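Local coordinates for FAD:protein FMN transferase (Vibrio cholerae, PDB 6NXI) that probably transfers the FMN moiety of FAD, with magnesium, onto the hydroxyl group of a threonine in a target flavoprotein, at residues Leu59-Gln64 and Glu69-Ser74. Numbering follows the deposited sequence.
Sequences LSRFNQ and EPFAVS
Phe71 and Phe62 meet as two rings of which neither lies flat on the other: their centroids are 5.6 Å apart and their planes are inclined at 49°. Phe71 reaches from its strand toward the helix, its CG anti to the backbone N (chi1 -179°), and lays one face of its ring against the helix backbone. The CA of Phe62 sits over that face, 4.0 Å from the centroid of the Phe71 ring and 14° off the ring normal, a CH-pi contact. Further out on the same ring, CZ of Phe71 comes within 3.7 Å of the backbone N of Phe62, and it also approaches CB of Arg61 at 3.9 Å. Phe62 answers from the helix with its CD1, which lies 3.7 Å from CB of Phe71; that methylene is met at the edge of the Phe62 ring, near its plane, so each phenylalanine packs against the base of the other.

Within the ApbE-family chain, helix 58-64 leads through a short connection into strand 71-72, an outer strand of a small three-stranded antiparallel sheet. Phe71 pairs with Leu142 of the central strand through the backbone. The buried side chain of Phe62 packs between its helix and the small sheet, touching Leu142 as well, and its ring makes a cation-pi contact with Lys144. No hydrogen bond joins the two segments, so the junction rests on apolar and aromatic packing. At the exposed margin, the aliphatic start of Arg61 flanks the Phe71 ring, while its NE is hydrogen-bonded to the carbonyl oxygen of Asp56.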
ATOM      1  N   LEU A  59      13.755  -8.526  -5.506  1.00 24.40           N
ATOM      2  CA  LEU A  59      14.024  -7.414  -4.578  1.00 23.48           C
ATOM      3  C   LEU A  59      14.989  -7.875  -3.494  1.00 24.92           C
ATOM      4  O   LEU A  59      15.851  -7.067  -3.118  1.00 25.29           O
ATOM      5  CB  LEU A  59      12.713  -6.955  -3.951  1.00 22.86           C
ATOM      6  CG  LEU A  59      12.862  -5.864  -2.903  1.00 22.44           C
ATOM      7  CD1 LEU A  59      13.322  -4.587  -3.527  1.00 24.44           C
ATOM      8  CD2 LEU A  59      11.514  -5.664  -2.190  1.00 22.16           C
ATOM      9  N   SER A  60      14.868  -9.101  -2.995  1.00 23.78           N
ATOM     10  CA  SER A  60      15.795  -9.543  -1.910  1.00 24.32           C
ATOM     11  C   SER A  60      17.185  -9.698  -2.514  1.00 25.74           C
ATOM     12  O   SER A  60      18.157  -9.308  -1.874  1.00 26.86           O
ATOM     13  CB  SER A  60      15.335 -10.779  -1.257  1.00 24.59           C
ATOM     14  OG  SER A  60      14.141 -10.491  -0.516  1.00 23.44           O
ATOM     15  N   ARG A  61      17.259 -10.204  -3.739  1.00 27.68           N
ATOM     16  CA  ARG A  61      18.594 -10.305  -4.387  1.00 29.22           C
ATOM     17  C   ARG A  61      19.188  -8.902  -4.554  1.00 29.95           C
ATOM     18  O   ARG A  61      20.446  -8.783  -4.412  1.00 29.21           O
ATOM     19  CB  ARG A  61      18.475 -11.120  -5.673  1.00 31.83           C
ATOM     20  CG  ARG A  61      18.138 -12.569  -5.357  1.00 34.80           C
ATOM     21  CD  ARG A  61      18.171 -13.428  -6.583  1.00 39.70           C
ATOM     22  NE  ARG A  61      16.864 -13.533  -7.190  1.00 43.55           N
ATOM     23  CZ  ARG A  61      16.486 -12.986  -8.359  1.00 44.05           C
ATOM     24  NH1 ARG A  61      17.307 -12.230  -9.084  1.00 44.33           N
ATOM     25  NH2 ARG A  61      15.254 -13.184  -8.766  1.00 41.56           N
ATOM     26  N   PHE A  62      18.398  -7.867  -4.835  1.00 27.00           N
ATOM     27  CA  PHE A  62      18.916  -6.477  -4.875  1.00 27.71           C
ATOM     28  C   PHE A  62      19.397  -6.063  -3.478  1.00 27.97           C
ATOM     29  O   PHE A  62      20.441  -5.419  -3.362  1.00 29.45           O
ATOM     30  CB  PHE A  62      17.901  -5.488  -5.422  1.00 28.10           C
ATOM     31  CG  PHE A  62      18.403  -4.074  -5.459  1.00 28.77           C
ATOM     32  CD1 PHE A  62      19.517  -3.740  -6.226  1.00 29.25           C
ATOM     33  CD2 PHE A  62      17.811  -3.083  -4.704  1.00 29.79           C
ATOM     34  CE1 PHE A  62      19.976  -2.436  -6.274  1.00 28.18           C
ATOM     35  CE2 PHE A  62      18.284  -1.782  -4.751  1.00 28.38           C
ATOM     36  CZ  PHE A  62      19.357  -1.454  -5.549  1.00 29.06           C
ATOM     37  N   ASN A  63      18.612  -6.369  -2.451  1.00 25.74           N
ATOM     38  CA  ASN A  63      18.995  -6.045  -1.053  1.00 26.46           C
ATOM     39  C   ASN A  63      20.306  -6.764  -0.733  1.00 28.84           C
ATOM     40  O   ASN A  63      21.109  -6.160   0.016  1.00 29.61           O
ATOM     41  CB  ASN A  63      17.850  -6.356  -0.087  1.00 26.46           C
ATOM     42  CG  ASN A  63      16.691  -5.410  -0.313  1.00 25.54           C
ATOM     43  OD1 ASN A  63      16.872  -4.323  -0.862  1.00 25.22           O
ATOM     44  ND2 ASN A  63      15.490  -5.824   0.099  1.00 24.00           N
ATOM     45  N   GLN A  64      20.519  -7.978  -1.242  1.00 30.18           N
ATOM     46  CA  GLN A  64      21.758  -8.771  -0.976  1.00 31.82           C
ATOM     47  C   GLN A  64      22.929  -8.265  -1.819  1.00 34.29           C
ATOM     48  O   GLN A  64      24.091  -8.538  -1.433  1.00 34.67           O
ATOM     49  CB  GLN A  64      21.505 -10.257  -1.194  1.00 33.01           C
ATOM     50  CG  GLN A  64      20.501 -10.806  -0.202  1.00 32.58           C
ATOM     51  CD  GLN A  64      19.760 -11.992  -0.751  1.00 34.59           C
ATOM     52  OE1 GLN A  64      20.264 -12.676  -1.641  1.00 38.68           O
ATOM     53  NE2 GLN A  64      18.553 -12.227  -0.245  1.00 34.94           N
ATOM     54  N   GLU A  69      27.276  -1.229  -8.809  1.00 44.60           N
ATOM     55  CA  GLU A  69      27.014  -1.649 -10.220  1.00 44.73           C
ATOM     56  C   GLU A  69      25.532  -1.900 -10.438  1.00 42.74           C
ATOM     57  O   GLU A  69      24.826  -2.433  -9.567  1.00 39.00           O
ATOM     58  CB  GLU A  69      27.840  -2.857 -10.677  1.00 49.03           C
ATOM     59  CG  GLU A  69      29.351  -2.587 -10.731  1.00 53.03           C
ATOM     60  CD  GLU A  69      29.928  -1.833 -11.930  1.00 56.44           C
ATOM     61  OE1 GLU A  69      29.180  -1.149 -12.649  1.00 60.15           O
ATOM     62  OE2 GLU A  69      31.157  -1.949 -12.166  1.00 63.41           O
ATOM     63  N   PRO A  70      24.990  -1.479 -11.608  1.00 41.51           N
ATOM     64  CA  PRO A  70      23.544  -1.579 -11.844  1.00 39.36           C
ATOM     65  C   PRO A  70      23.067  -3.036 -11.775  1.00 37.89           C
ATOM     66  O   PRO A  70      23.786  -3.961 -12.132  1.00 37.97           O
ATOM     67  CB  PRO A  70      23.353  -0.939 -13.229  1.00 40.17           C
ATOM     68  CG  PRO A  70      24.569  -0.040 -13.368  1.00 42.12           C
ATOM     69  CD  PRO A  70      25.688  -0.817 -12.717  1.00 42.22           C
ATOM     70  N   PHE A  71      21.881  -3.221 -11.190  1.00 33.89           N
ATOM     71  CA  PHE A  71      21.279  -4.548 -10.976  1.00 33.39           C
ATOM     72  C   PHE A  71      19.969  -4.614 -11.776  1.00 32.72           C
ATOM     73  O   PHE A  71      18.989  -3.875 -11.502  1.00 31.16           O
ATOM     74  CB  PHE A  71      21.082  -4.729  -9.469  1.00 31.50           C
ATOM     75  CG  PHE A  71      20.489  -6.049  -9.084  1.00 31.50           C
ATOM     76  CD1 PHE A  71      21.268  -7.133  -8.728  1.00 32.42           C
ATOM     77  CD2 PHE A  71      19.117  -6.193  -9.054  1.00 29.69           C
ATOM     78  CE1 PHE A  71      20.679  -8.327  -8.340  1.00 30.97           C
ATOM     79  CE2 PHE A  71      18.533  -7.410  -8.732  1.00 29.28           C
ATOM     80  CZ  PHE A  71      19.309  -8.456  -8.334  1.00 29.94           C
ATOM     81  N   ALA A  72      19.924  -5.486 -12.780  1.00 32.89           N
ATOM     82  CA  ALA A  72      18.766  -5.564 -13.682  1.00 32.18           C
ATOM     83  C   ALA A  72      17.578  -6.188 -12.947  1.00 31.33           C
ATOM     84  O   ALA A  72      17.756  -7.128 -12.154  1.00 32.04           O
ATOM     85  CB  ALA A  72      19.126  -6.334 -14.922  1.00 33.96           C
ATOM     86  N   VAL A  73      16.409  -5.611 -13.190  1.00 30.45           N
ATOM     87  CA  VAL A  73      15.124  -6.070 -12.619  1.00 29.11           C
ATOM     88  C   VAL A  73      14.073  -6.153 -13.728  1.00 29.89           C
ATOM     89  O   VAL A  73      14.236  -5.615 -14.862  1.00 29.89           O
ATOM     90  CB  VAL A  73      14.680  -5.150 -11.470  1.00 28.51           C
ATOM     91  CG1 VAL A  73      15.668  -5.178 -10.304  1.00 29.18           C
ATOM     92  CG2 VAL A  73      14.449  -3.730 -11.965  1.00 29.78           C
ATOM     93  N   SER A  74      12.985  -6.822 -13.383  1.00 29.90           N
ATOM     94  CA  SER A  74      11.828  -7.013 -14.270  1.00 28.28           C
ATOM     95  C   SER A  74      11.149  -5.669 -14.541  1.00 26.75           C
ATOM     96  O   SER A  74      11.259  -4.728 -13.710  1.00 24.32           O
ATOM     97  CB  SER A  74      10.863  -7.970 -13.649  1.00 29.46           C
ATOM     98  OG  SER A  74      10.303  -7.411 -12.466  1.00 31.73           O
TER